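Local coordinates for protein N-acetylglucosamine-6-phosphate deacetylase (Mycobacterium smegmatis, PDB 6FV4) that probably removes the acetyl group from N-acetylglucosamine-6-phosphate as a metal-dependent hydrolase of mycobacterial amino-sugar metabolism, at residues B[24-32]-B[340-348]; B[36-46]-B[365-373]. The protein carries 1 engineered substitution. All blocks are in the same frame, centred on the assembly; numbering follows the deposited sequence.

Contact 1: residues B[24-32]-B[340-348]; sequences VLTGTELLR and DDALSLAVR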
ATOM      1  N   VAL B  24      -8.011 -23.518 -18.928  1.00 29.79           N
ATOM      2  CA  VAL B  24      -8.929 -22.456 -19.333  1.00 33.82           C
ATOM      3  C   VAL B  24      -9.244 -21.600 -18.115  1.00 33.59           C
ATOM      4  O   VAL B  24      -9.817 -22.090 -17.131  1.00 31.69           O
ATOM      5  CB  VAL B  24     -10.219 -23.005 -19.959  1.00 34.43           C
ATOM      6  CG1 VAL B  24     -11.163 -21.861 -20.280  1.00 31.05           C
ATOM      7  CG2 VAL B  24      -9.904 -23.803 -21.220  1.00 33.65           C
ATOM      8  N   LEU B  25      -8.863 -20.328 -18.176  1.00 27.68           N
ATOM      9  CA  LEU B  25      -9.225 -19.351 -17.163  1.00 28.77           C
ATOM     10  C   LEU B  25     -10.441 -18.581 -17.661  1.00 32.84           C
ATOM     11  O   LEU B  25     -10.422 -18.029 -18.766  1.00 31.50           O
ATOM     12  CB  LEU B  25      -8.051 -18.422 -16.854  1.00 30.63           C
ATOM     13  CG  LEU B  25      -7.060 -19.147 -15.934  1.00 34.94           C
ATOM     14  CD1 LEU B  25      -5.855 -19.603 -16.717  1.00 37.58           C
ATOM     15  CD2 LEU B  25      -6.646 -18.273 -14.776  1.00 35.39           C
ATOM     16  N   THR B  26     -11.511 -18.593 -16.871  1.00 32.59           N
ATOM     17  CA  THR B  26     -12.772 -18.001 -17.290  1.00 34.13           C
ATOM     18  C   THR B  26     -12.949 -16.584 -16.780  1.00 33.22           C
ATOM     19  O   THR B  26     -13.852 -15.879 -17.244  1.00 35.12           O
ATOM     20  CB  THR B  26     -13.952 -18.856 -16.796  1.00 36.50           C
ATOM     21  OG1 THR B  26     -14.118 -18.667 -15.387  1.00 38.33           O
ATOM     22  CG2 THR B  26     -13.690 -20.328 -17.063  1.00 36.04           C
ATOM     23  N   GLY B  27     -12.117 -16.147 -15.845  1.00 32.31           N
ATOM     24  CA  GLY B  27     -12.310 -14.904 -15.135  1.00 38.52           C
ATOM     25  C   GLY B  27     -12.613 -15.112 -13.667  1.00 41.64           C
ATOM     26  O   GLY B  27     -12.288 -14.244 -12.847  1.00 45.15           O
ATOM     27  N   THR B  28     -13.216 -16.252 -13.319  1.00 39.84           N
ATOM     28  CA  THR B  28     -13.464 -16.604 -11.924  1.00 43.70           C
ATOM     29  C   THR B  28     -12.890 -17.970 -11.558  1.00 42.92           C
ATOM     30  O   THR B  28     -12.572 -18.215 -10.389  1.00 46.15           O
ATOM     31  CB  THR B  28     -14.963 -16.602 -11.624  1.00 44.08           C
ATOM     32  OG1 THR B  28     -15.629 -17.481 -12.540  1.00 46.13           O
ATOM     33  CG2 THR B  28     -15.533 -15.202 -11.758  1.00 46.82           C
ATOM     34  N   GLU B  29     -12.779 -18.878 -12.530  1.00 42.56           N
ATOM     35  CA  GLU B  29     -12.318 -20.238 -12.285  1.00 42.55           C
ATOM     36  C   GLU B  29     -11.120 -20.554 -13.166  1.00 41.38           C
ATOM     37  O   GLU B  29     -10.960 -20.000 -14.258  1.00 36.86           O
ATOM     38  CB  GLU B  29     -13.405 -21.300 -12.570  1.00 45.42           C
ATOM     39  CG  GLU B  29     -14.775 -21.043 -11.975  1.00 48.90           C
ATOM     40  CD  GLU B  29     -15.887 -21.783 -12.731  1.00 57.66           C
ATOM     41  OE1 GLU B  29     -16.149 -21.439 -13.916  1.00 63.12           O
ATOM     42  OE2 GLU B  29     -16.492 -22.710 -12.147  1.00 70.57           O
ATOM     43  N   LEU B  30     -10.286 -21.470 -12.689  1.00 35.75           N
ATOM     44  CA  LEU B  30      -9.213 -22.054 -13.482  1.00 36.16           C
ATOM     45  C   LEU B  30      -9.585 -23.509 -13.745  1.00 39.89           C
ATOM     46  O   LEU B  30      -9.639 -24.320 -12.812  1.00 40.61           O
ATOM     47  CB  LEU B  30      -7.876 -21.945 -12.755  1.00 41.93           C
ATOM     48  CG  LEU B  30      -6.645 -22.426 -13.527  1.00 42.54           C
ATOM     49  CD1 LEU B  30      -5.472 -21.512 -13.240  1.00 43.10           C
ATOM     50  CD2 LEU B  30      -6.293 -23.875 -13.191  1.00 40.51           C
ATOM     51  N   LEU B  31      -9.818 -23.842 -15.005  1.00 33.67           N
ATOM     52  CA  LEU B  31     -10.235 -25.181 -15.407  1.00 37.83           C
ATOM     53  C   LEU B  31      -9.058 -25.929 -16.010  1.00 42.40           C
ATOM     54  O   LEU B  31      -8.389 -25.420 -16.915  1.00 38.30           O
ATOM     55  CB  LEU B  31     -11.380 -25.117 -16.414  1.00 38.81           C
ATOM     56  CG  LEU B  31     -12.488 -24.170 -15.969  1.00 36.51           C
ATOM     57  CD1 LEU B  31     -13.522 -24.083 -17.050  1.00 37.95           C
ATOM     58  CD2 LEU B  31     -13.088 -24.672 -14.639  1.00 40.90           C
ATOM     59  N   ARG B  32      -8.815 -27.139 -15.508  1.00 40.43           N
ATOM     60  CA  ARG B  32      -7.691 -27.951 -15.944  1.00 40.30           C
ATOM     61  C   ARG B  32      -8.099 -29.421 -15.975  1.00 43.35           C
ATOM     62  O   ARG B  32      -8.283 -30.032 -14.917  1.00 49.14           O
ATOM     63  CB  ARG B  32      -6.502 -27.730 -15.011  1.00 41.94           C
ATOM     64  CG  ARG B  32      -5.158 -28.076 -15.617  1.00 45.07           C
ATOM     65  CD  ARG B  32      -4.018 -27.658 -14.695  1.00 47.36           C
ATOM     66  NE  ARG B  32      -3.491 -26.335 -15.020  1.00 41.31           N
ATOM     67  CZ  ARG B  32      -3.031 -25.476 -14.116  1.00 43.42           C
ATOM     68  NH1 ARG B  32      -3.041 -25.799 -12.830  1.00 50.83           N
ATOM     69  NH2 ARG B  32      -2.554 -24.297 -14.494  1.00 43.20           N
ATOM     70  N   ASP B 340      -0.276 -20.402 -10.736  1.00 36.51           N
ATOM     71  CA  ASP B 340      -1.716 -20.530 -10.935  1.00 38.25           C
ATOM     72  C   ASP B 340      -2.471 -19.372 -10.306  1.00 41.06           C
ATOM     73  O   ASP B 340      -3.417 -18.837 -10.911  1.00 36.14           O
ATOM     74  CB  ASP B 340      -2.224 -21.851 -10.381  1.00 41.59           C
ATOM     75  CG  ASP B 340      -1.977 -23.007 -11.323  1.00 48.16           C
ATOM     76  OD1 ASP B 340      -1.308 -22.803 -12.362  1.00 52.69           O
ATOM     77  OD2 ASP B 340      -2.455 -24.123 -11.018  1.00 55.95           O
ATOM     78  N   ASP B 341      -2.084 -18.988  -9.087  1.00 32.82           N
ATOM     79  CA  ASP B 341      -2.660 -17.796  -8.482  1.00 37.03           C
ATOM     80  C   ASP B 341      -2.307 -16.547  -9.284  1.00 33.64           C
ATOM     81  O   ASP B 341      -3.093 -15.593  -9.318  1.00 30.27           O
ATOM     82  CB  ASP B 341      -2.175 -17.644  -7.042  1.00 33.70           C
ATOM     83  CG  ASP B 341      -2.585 -18.817  -6.152  1.00 40.59           C
ATOM     84  OD1 ASP B 341      -3.720 -19.326  -6.294  1.00 40.04           O
ATOM     85  OD2 ASP B 341      -1.767 -19.231  -5.309  1.00 45.63           O
ATOM     86  N   ALA B 342      -1.128 -16.533  -9.914  1.00 31.11           N
ATOM     87  CA  ALA B 342      -0.696 -15.354 -10.658  1.00 32.98           C
ATOM     88  C   ALA B 342      -1.509 -15.180 -11.938  1.00 31.93           C
ATOM     89  O   ALA B 342      -1.908 -14.063 -12.276  1.00 30.61           O
ATOM     90  CB  ALA B 342       0.797 -15.448 -10.975  1.00 30.40           C
ATOM     91  N   LEU B 343      -1.738 -16.275 -12.670  1.00 32.56           N
ATOM     92  CA  LEU B 343      -2.594 -16.237 -13.847  1.00 34.31           C
ATOM     93  C   LEU B 343      -3.995 -15.786 -13.485  1.00 32.39           C
ATOM     94  O   LEU B 343      -4.626 -15.030 -14.233  1.00 31.50           O
ATOM     95  CB  LEU B 343      -2.638 -17.616 -14.501  1.00 34.18           C
ATOM     96  CG  LEU B 343      -1.372 -18.052 -15.232  1.00 36.03           C
ATOM     97  CD1 LEU B 343      -1.522 -19.493 -15.664  1.00 37.42           C
ATOM     98  CD2 LEU B 343      -1.083 -17.164 -16.430  1.00 33.05           C
ATOM     99  N   SER B 344      -4.509 -16.257 -12.345  1.00 35.35           N
ATOM    100  CA  SER B 344      -5.867 -15.909 -11.947  1.00 35.85           C
ATOM    101  C   SER B 344      -5.976 -14.435 -11.584  1.00 33.06           C
ATOM    102  O   SER B 344      -6.974 -13.776 -11.911  1.00 29.95           O
ATOM    103  CB  SER B 344      -6.310 -16.793 -10.782  1.00 32.69           C
ATOM    104  OG  SER B 344      -6.715 -18.056 -11.282  1.00 35.88           O
ATOM    105  N   LEU B 345      -4.956 -13.895 -10.925  1.00 30.55           N
ATOM    106  CA  LEU B 345      -4.956 -12.468 -10.638  1.00 29.72           C
ATOM    107  C   LEU B 345      -4.817 -11.657 -11.923  1.00 29.97           C
ATOM    108  O   LEU B 345      -5.554 -10.695 -12.137  1.00 26.46           O
ATOM    109  CB  LEU B 345      -3.829 -12.133  -9.669  1.00 31.77           C
ATOM    110  CG  LEU B 345      -3.655 -10.653  -9.341  1.00 30.56           C
ATOM    111  CD1 LEU B 345      -4.886 -10.117  -8.641  1.00 27.87           C
ATOM    112  CD2 LEU B 345      -2.383 -10.452  -8.496  1.00 31.92           C
ATOM    113  N   ALA B 346      -3.879 -12.048 -12.794  1.00 28.09           N
ATOM    114  CA  ALA B 346      -3.629 -11.292 -14.013  1.00 31.09           C
ATOM    115  C   ALA B 346      -4.866 -11.258 -14.907  1.00 29.41           C
ATOM    116  O   ALA B 346      -5.145 -10.238 -15.546  1.00 28.42           O
ATOM    117  CB  ALA B 346      -2.428 -11.888 -14.749  1.00 30.59           C
ATOM    118  N   VAL B 347      -5.648 -12.345 -14.929  1.00 28.11           N
ATOM    119  CA  VAL B 347      -6.868 -12.342 -15.734  1.00 31.52           C
ATOM    120  C   VAL B 347      -7.875 -11.340 -15.182  1.00 29.15           C
ATOM    121  O   VAL B 347      -8.545 -10.625 -15.939  1.00 30.71           O
ATOM    122  CB  VAL B 347      -7.456 -13.763 -15.826  1.00 31.86           C
ATOM    123  CG1 VAL B 347      -8.908 -13.706 -16.287  1.00 28.60           C
ATOM    124  CG2 VAL B 347      -6.653 -14.586 -16.792  1.00 27.10           C
ATOM    125  N   ARG B 348      -7.998 -11.253 -13.859  1.00 26.51           N
ATOM    126  CA  ARG B 348      -8.846 -10.215 -13.275  1.00 28.31           C
ATOM    127  C   ARG B 348      -8.350  -8.821 -13.654  1.00 27.75           C
ATOM    128  O   ARG B 348      -9.139  -7.949 -14.034  1.00 29.61           O
ATOM    129  CB  ARG B 348      -8.877 -10.363 -11.759  1.00 31.10           C
ATOM    130  CG  ARG B 348      -9.937 -11.328 -11.243  1.00 36.71           C
ATOM    131  CD  ARG B 348      -9.563 -11.840  -9.859  1.00 37.29           C
ATOM    132  NE  ARG B 348     -10.735 -12.297  -9.102  1.00 47.71           N
ATOM    133  CZ  ARG B 348     -11.219 -13.535  -9.128  1.00 47.51           C
ATOM    134  NH1 ARG B 348     -10.635 -14.471  -9.870  1.00 52.37           N
ATOM    135  NH2 ARG B 348     -12.287 -13.844  -8.406  1.00 54.44           N
TER
HETATM  136  O   HOH W   1      -9.478 -14.918 -12.902  1.00 36.73           O
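Arg-32 NH1 donates to Asp-340 OD2 at a short 2.5 Å, nearly straight (N-H...O 169°) and on the syn side of that oxygen. Arg-32 NH2 reaches Asp-340 OD1 at 2.9 Å from above the carboxylate plane, completing an end-on, two-pronged salt bridge to the first turn of helix 339-357. Both oxygens lie near the guanidinium plane, but the two flat groups are turned 36° apart, so the pair is twisted rather than coplanar. A bend at chi3 (-94°) turns the otherwise stretched arginine toward the helix, and Leu-30 CD2 lies over one guanidinium face.

Further along the helix the contact becomes apolar. Leu-25 enters between Leu-343, Ser-344 and Val-347: its CD2 is 3.5 Å from Ser-344 OG and 4.1 Å from Leu-343 CB, and its CB touches the Val-347 branch CG2. The other branch of Val-347, CG1, sits 3.8 Å from Gly-27 CA, where the positive phi favours glycine.

A water joins the tip of the hairpin to the helix. It donates to Ser-344 O at 2.9 Å and more weakly to Gly-27 O, and accepts a weak bond from Arg-348 NH1. That arginine lies with one face toward Gly-27 O, while its NE is engaged by Glu-276 in a salt bridge.

The beta hairpin 24-31 thus packs on a late helix of the amidohydrolase fold through aliphatic side chains between two polar ends: an ion pair that limits rotation of both charged groups, and a water bridge serving two backbone carbonyls.

Contact 2: residues B[36-46]-B[365-373]; sequences LEIASDRVVAV and LAAGARADL. With CD (cadmium ion), chain I.
Arg-42 and Arg-370 face each other as a non-hydrogen-bonded antiparallel pair, CA to CA 4.4 Å, flanked by bonds from Val-43 N to Ala-369 O (2.7 Å) and from Ala-371 N to Asp-41 O (2.8 Å). The first donor arrives nearly in line with its carbonyl; the second comes from above the carbonyl plane. A third bond, Gly-368 N to Val-43 O at 3.0 Å, is made from within the type II turn 366-369, so the loop hugs the strand edge although only a single bridge forms.

Arg-42 folds back over this turn. Successive bends at chi2 (-53°) and chi3 (-63°) bring NH2 to within 2.7 Å of Gly-368 O, in the planes of both guanidinium and carbonyl, with N-H...O at 163°; NE adds a weak bond to the same oxygen. One guanidinium face lies over Arg-370 N. Arg-370 turns its own charge elsewhere, gripping Asp-372 side-on with NE and NH2.

Beneath the backbone bonds, Val-43 wedges between Ala-366 O and Ala-371, its CG2 also touching Leu-365. Leu-36 crosses Leu-365 at about a right angle, with Leu-36 CD2 3.7 Å from Leu-365 CD2. Ile-38 CD1 lies 3.7 Å from Ala-371 CB. Glu-37 is not part of this packing: both carboxylate oxygens bind a cadmium ion, OE2 at 2.5 Å, with a water as a further ligand.

The loop thus adds one antiparallel bridge to strand 42-48, at the edge of the small N-terminal sheet that, as in this family, lies apart from the metal-binding barrel. Leu-365 and Leu-373 also touch Val-64 of strand 63-76, while Ala-371 bonds through its backbone to Gly-389, just beyond strand 382-387.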
ATOM      1  N   LEU B  36     -14.594 -25.245 -24.147  1.00 34.07           N
ATOM      2  CA  LEU B  36     -15.551 -24.198 -24.448  1.00 33.36           C
ATOM      3  C   LEU B  36     -16.278 -24.548 -25.726  1.00 35.16           C
ATOM      4  O   LEU B  36     -15.676 -25.031 -26.689  1.00 35.40           O
ATOM      5  CB  LEU B  36     -14.899 -22.825 -24.660  1.00 36.66           C
ATOM      6  CG  LEU B  36     -13.996 -22.156 -23.647  1.00 39.05           C
ATOM      7  CD1 LEU B  36     -12.567 -22.469 -24.004  1.00 38.32           C
ATOM      8  CD2 LEU B  36     -14.260 -20.656 -23.709  1.00 41.81           C
ATOM      9  N   GLU B  37     -17.566 -24.248 -25.743  1.00 35.32           N
ATOM     10  CA  GLU B  37     -18.391 -24.400 -26.926  1.00 35.75           C
ATOM     11  C   GLU B  37     -18.786 -23.034 -27.435  1.00 33.45           C
ATOM     12  O   GLU B  37     -19.336 -22.228 -26.682  1.00 34.28           O
ATOM     13  CB  GLU B  37     -19.638 -25.202 -26.608  1.00 36.92           C
ATOM     14  CG  GLU B  37     -20.169 -25.992 -27.726  1.00 44.51           C
ATOM     15  CD  GLU B  37     -21.480 -26.549 -27.310  1.00 45.25           C
ATOM     16  OE1 GLU B  37     -21.487 -27.297 -26.312  1.00 41.88           O
ATOM     17  OE2 GLU B  37     -22.506 -26.198 -27.927  1.00 51.53           O
ATOM     18  N   ILE B  38     -18.533 -22.794 -28.715  1.00 35.32           N
ATOM     19  CA  ILE B  38     -18.743 -21.503 -29.348  1.00 36.06           C
ATOM     20  C   ILE B  38     -19.819 -21.681 -30.405  1.00 38.18           C
ATOM     21  O   ILE B  38     -19.776 -22.640 -31.183  1.00 41.00           O
ATOM     22  CB  ILE B  38     -17.439 -20.971 -29.979  1.00 34.33           C
ATOM     23  CG1 ILE B  38     -16.327 -20.841 -28.929  1.00 35.73           C
ATOM     24  CG2 ILE B  38     -17.684 -19.659 -30.713  1.00 38.84           C
ATOM     25  CD1 ILE B  38     -16.695 -19.994 -27.755  1.00 35.60           C
ATOM     26  N   ALA B  39     -20.792 -20.775 -30.425  1.00 36.01           N
ATOM     27  CA  ALA B  39     -21.776 -20.722 -31.504  1.00 37.53           C
ATOM     28  C   ALA B  39     -21.825 -19.295 -32.005  1.00 35.42           C
ATOM     29  O   ALA B  39     -22.055 -18.371 -31.217  1.00 36.07           O
ATOM     30  CB  ALA B  39     -23.168 -21.171 -31.049  1.00 38.73           C
ATOM     31  N   SER B  40     -21.602 -19.117 -33.307  1.00 38.72           N
ATOM     32  CA  SER B  40     -21.620 -17.797 -33.934  1.00 39.80           C
ATOM     33  C   SER B  40     -20.622 -16.934 -33.169  1.00 40.24           C
ATOM     34  O   SER B  40     -19.432 -17.295 -33.127  1.00 43.70           O
ATOM     35  CB  SER B  40     -23.083 -17.329 -33.971  1.00 42.07           C
ATOM     36  OG  SER B  40     -23.218 -15.979 -34.326  1.00 42.24           O
ATOM     37  N   ASP B  41     -21.036 -15.857 -32.509  1.00 37.69           N
ATOM     38  CA  ASP B  41     -20.117 -15.016 -31.753  1.00 40.53           C
ATOM     39  C   ASP B  41     -20.230 -15.198 -30.243  1.00 35.65           C
ATOM     40  O   ASP B  41     -19.660 -14.397 -29.507  1.00 35.99           O
ATOM     41  CB  ASP B  41     -20.330 -13.541 -32.118  1.00 38.75           C
ATOM     42  CG  ASP B  41     -21.684 -13.027 -31.682  1.00 45.68           C
ATOM     43  OD1 ASP B  41     -22.603 -13.861 -31.557  1.00 41.81           O
ATOM     44  OD2 ASP B  41     -21.844 -11.795 -31.503  1.00 48.55           O
ATOM     45  N   ARG B  42     -20.933 -16.226 -29.759  1.00 34.85           N
ATOM     46  CA  ARG B  42     -21.207 -16.369 -28.336  1.00 34.30           C
ATOM     47  C   ARG B  42     -20.588 -17.644 -27.768  1.00 32.90           C
ATOM     48  O   ARG B  42     -20.485 -18.670 -28.448  1.00 35.32           O
ATOM     49  CB  ARG B  42     -22.723 -16.375 -28.050  1.00 35.22           C
ATOM     50  CG  ARG B  42     -23.539 -15.299 -28.765  1.00 40.58           C
ATOM     51  CD  ARG B  42     -22.997 -13.885 -28.540  1.00 43.06           C
ATOM     52  NE  ARG B  42     -23.037 -13.447 -27.147  1.00 46.49           N
ATOM     53  CZ  ARG B  42     -22.908 -12.177 -26.766  1.00 44.71           C
ATOM     54  NH1 ARG B  42     -22.737 -11.217 -27.672  1.00 42.83           N
ATOM     55  NH2 ARG B  42     -22.952 -11.864 -25.475  1.00 44.63           N
ATOM     56  N   VAL B  43     -20.171 -17.572 -26.506  1.00 29.88           N
ATOM     57  CA  VAL B  43     -19.888 -18.789 -25.762  1.00 31.47           C
ATOM     58  C   VAL B  43     -21.223 -19.437 -25.410  1.00 31.53           C
ATOM     59  O   VAL B  43     -22.129 -18.776 -24.892  1.00 31.38           O
ATOM     60  CB  VAL B  43     -19.055 -18.490 -24.503  1.00 31.22           C
ATOM     61  CG1 VAL B  43     -18.849 -19.766 -23.658  1.00 30.67           C
ATOM     62  CG2 VAL B  43     -17.689 -17.871 -24.865  1.00 29.39           C
ATOM     63  N   VAL B  44     -21.363 -20.716 -25.738  1.00 34.99           N
ATOM     64  CA  VAL B  44     -22.534 -21.507 -25.351  1.00 35.13           C
ATOM     65  C   VAL B  44     -22.343 -22.145 -23.981  1.00 36.06           C
ATOM     66  O   VAL B  44     -23.177 -21.998 -23.084  1.00 38.36           O
ATOM     67  CB  VAL B  44     -22.811 -22.580 -26.423  1.00 34.65           C
ATOM     68  CG1 VAL B  44     -23.978 -23.484 -25.995  1.00 39.07           C
ATOM     69  CG2 VAL B  44     -23.098 -21.927 -27.723  1.00 37.83           C
ATOM     70  N   ALA B  45     -21.246 -22.872 -23.799  1.00 36.69           N
ATOM     71  CA  ALA B  45     -20.984 -23.542 -22.536  1.00 36.03           C
ATOM     72  C   ALA B  45     -19.486 -23.605 -22.302  1.00 35.95           C
ATOM     73  O   ALA B  45     -18.694 -23.594 -23.247  1.00 31.95           O
ATOM     74  CB  ALA B  45     -21.579 -24.957 -22.512  1.00 40.27           C
ATOM     75  N   VAL B  46     -19.116 -23.654 -21.023  1.00 36.48           N
ATOM     76  CA  VAL B  46     -17.749 -23.877 -20.568  1.00 37.78           C
ATOM     77  C   VAL B  46     -17.793 -24.993 -19.537  1.00 37.96           C
ATOM     78  O   VAL B  46     -18.777 -25.137 -18.805  1.00 37.39           O
ATOM     79  CB  VAL B  46     -17.130 -22.590 -19.969  1.00 37.66           C
ATOM     80  CG1 VAL B  46     -15.733 -22.831 -19.486  1.00 39.39           C
ATOM     81  CG2 VAL B  46     -17.127 -21.480 -21.000  1.00 38.09           C
ATOM     82  N   LEU B 365     -15.200 -15.916 -19.859  1.00 32.61           N
ATOM     83  CA  LEU B 365     -15.658 -16.991 -20.721  1.00 33.03           C
ATOM     84  C   LEU B 365     -16.750 -17.703 -19.933  1.00 34.24           C
ATOM     85  O   LEU B 365     -16.476 -18.525 -19.062  1.00 35.75           O
ATOM     86  CB  LEU B 365     -14.497 -17.897 -21.113  1.00 34.32           C
ATOM     87  CG  LEU B 365     -13.468 -17.173 -21.992  1.00 35.90           C
ATOM     88  CD1 LEU B 365     -12.158 -17.941 -22.026  1.00 33.86           C
ATOM     89  CD2 LEU B 365     -14.028 -16.976 -23.397  1.00 27.85           C
ATOM     90  N   ALA B 366     -17.993 -17.324 -20.197  1.00 37.76           N
ATOM     91  CA  ALA B 366     -19.141 -17.885 -19.509  1.00 36.69           C
ATOM     92  C   ALA B 366     -20.267 -18.024 -20.515  1.00 39.71           C
ATOM     93  O   ALA B 366     -20.276 -17.363 -21.557  1.00 32.43           O
ATOM     94  CB  ALA B 366     -19.588 -17.007 -18.334  1.00 33.78           C
ATOM     95  N   ALA B 367     -21.218 -18.898 -20.197  1.00 36.61           N
ATOM     96  CA  ALA B 367     -22.396 -19.032 -21.037  1.00 36.38           C
ATOM     97  C   ALA B 367     -23.017 -17.662 -21.268  1.00 35.47           C
ATOM     98  O   ALA B 367     -23.174 -16.876 -20.334  1.00 37.92           O
ATOM     99  CB  ALA B 367     -23.404 -19.983 -20.379  1.00 36.30           C
ATOM    100  N   GLY B 368     -23.326 -17.365 -22.532  1.00 33.21           N
ATOM    101  CA  GLY B 368     -23.911 -16.103 -22.913  1.00 36.69           C
ATOM    102  C   GLY B 368     -22.919 -15.026 -23.318  1.00 39.41           C
ATOM    103  O   GLY B 368     -23.295 -14.097 -24.045  1.00 37.02           O
ATOM    104  N   ALA B 369     -21.667 -15.120 -22.874  1.00 34.83           N
ATOM    105  CA  ALA B 369     -20.690 -14.077 -23.149  1.00 35.93           C
ATOM    106  C   ALA B 369     -20.215 -14.135 -24.599  1.00 35.19           C
ATOM    107  O   ALA B 369     -20.253 -15.183 -25.252  1.00 31.33           O
ATOM    108  CB  ALA B 369     -19.492 -14.214 -22.210  1.00 31.76           C
ATOM    109  N   ARG B 370     -19.757 -12.987 -25.105  1.00 37.59           N
ATOM    110  CA  ARG B 370     -19.171 -12.967 -26.438  1.00 34.88           C
ATOM    111  C   ARG B 370     -17.864 -13.748 -26.436  1.00 33.11           C
ATOM    112  O   ARG B 370     -17.139 -13.785 -25.439  1.00 32.94           O
ATOM    113  CB  ARG B 370     -18.937 -11.534 -26.932  1.00 37.53           C
ATOM    114  CG  ARG B 370     -18.931 -11.447 -28.460  1.00 36.22           C
ATOM    115  CD  ARG B 370     -18.780 -10.036 -28.986  1.00 38.64           C
ATOM    116  NE  ARG B 370     -17.454  -9.497 -28.697  1.00 35.88           N
ATOM    117  CZ  ARG B 370     -17.065  -8.267 -29.014  1.00 39.94           C
ATOM    118  NH1 ARG B 370     -17.903  -7.437 -29.654  1.00 35.05           N
ATOM    119  NH2 ARG B 370     -15.835  -7.871 -28.694  1.00 38.13           N
ATOM    120  N   ALA B 371     -17.585 -14.410 -27.560  1.00 31.20           N
ATOM    121  CA  ALA B 371     -16.472 -15.350 -27.644  1.00 30.97           C
ATOM    122  C   ALA B 371     -15.193 -14.588 -28.002  1.00 31.38           C
ATOM    123  O   ALA B 371     -14.713 -14.594 -29.139  1.00 28.27           O
ATOM    124  CB  ALA B 371     -16.778 -16.451 -28.649  1.00 31.06           C
ATOM    125  N   ASP B 372     -14.632 -13.929 -26.990  1.00 30.13           N
ATOM    126  CA  ASP B 372     -13.365 -13.217 -27.098  1.00 27.88           C
ATOM    127  C   ASP B 372     -12.386 -13.927 -26.178  1.00 25.19           C
ATOM    128  O   ASP B 372     -12.609 -13.976 -24.964  1.00 25.16           O
ATOM    129  CB  ASP B 372     -13.497 -11.755 -26.678  1.00 26.20           C
ATOM    130  CG  ASP B 372     -14.568 -11.007 -27.440  1.00 30.48           C
ATOM    131  OD1 ASP B 372     -15.049 -11.501 -28.482  1.00 32.88           O
ATOM    132  OD2 ASP B 372     -14.929  -9.906 -26.986  1.00 36.84           O
ATOM    133  N   LEU B 373     -11.328 -14.500 -26.745  1.00 26.40           N
ATOM    134  CA  LEU B 373     -10.383 -15.246 -25.926  1.00 28.73           C
ATOM    135  C   LEU B 373      -9.002 -15.171 -26.557  1.00 27.95           C
ATOM    136  O   LEU B 373      -8.847 -14.794 -27.723  1.00 30.08           O
ATOM    137  CB  LEU B 373     -10.825 -16.704 -25.734  1.00 27.54           C
ATOM    138  CG  LEU B 373     -11.115 -17.598 -26.946  1.00 26.30           C
ATOM    139  CD1 LEU B 373      -9.841 -18.112 -27.627  1.00 27.26           C
ATOM    140  CD2 LEU B 373     -11.987 -18.784 -26.505  1.00 30.30           C
TER
HETATM  141 CD    CD I 402     -23.364 -28.567 -27.946  0.50 74.94          CD
HETATM  142  O   HOH W   2     -24.708 -28.503 -30.209  1.00 53.80           O

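Overall arrangement
From the N terminus the chain runs through hairpin 24-31 and directly into strands 34-39 and 42-48, so both contacts take their first segments from this early region. Contact 1 closes a loop of 307 residues when helix 339-357 arrives; contact 2 closes one of 318 residues when the loop 365-373 follows. The two closures cross rather than nest, and their centres lie about 17 Å apart. They also touch: Thr-26 O and Leu-365 N, 2.9 Å apart, probably form a hydrogen bond, and Leu-31 CD1 packs on Val-46 CG1. Together they tie the N-terminal strands to the late helix and to the loop entering strand 373-376, away from the active-site metal centre.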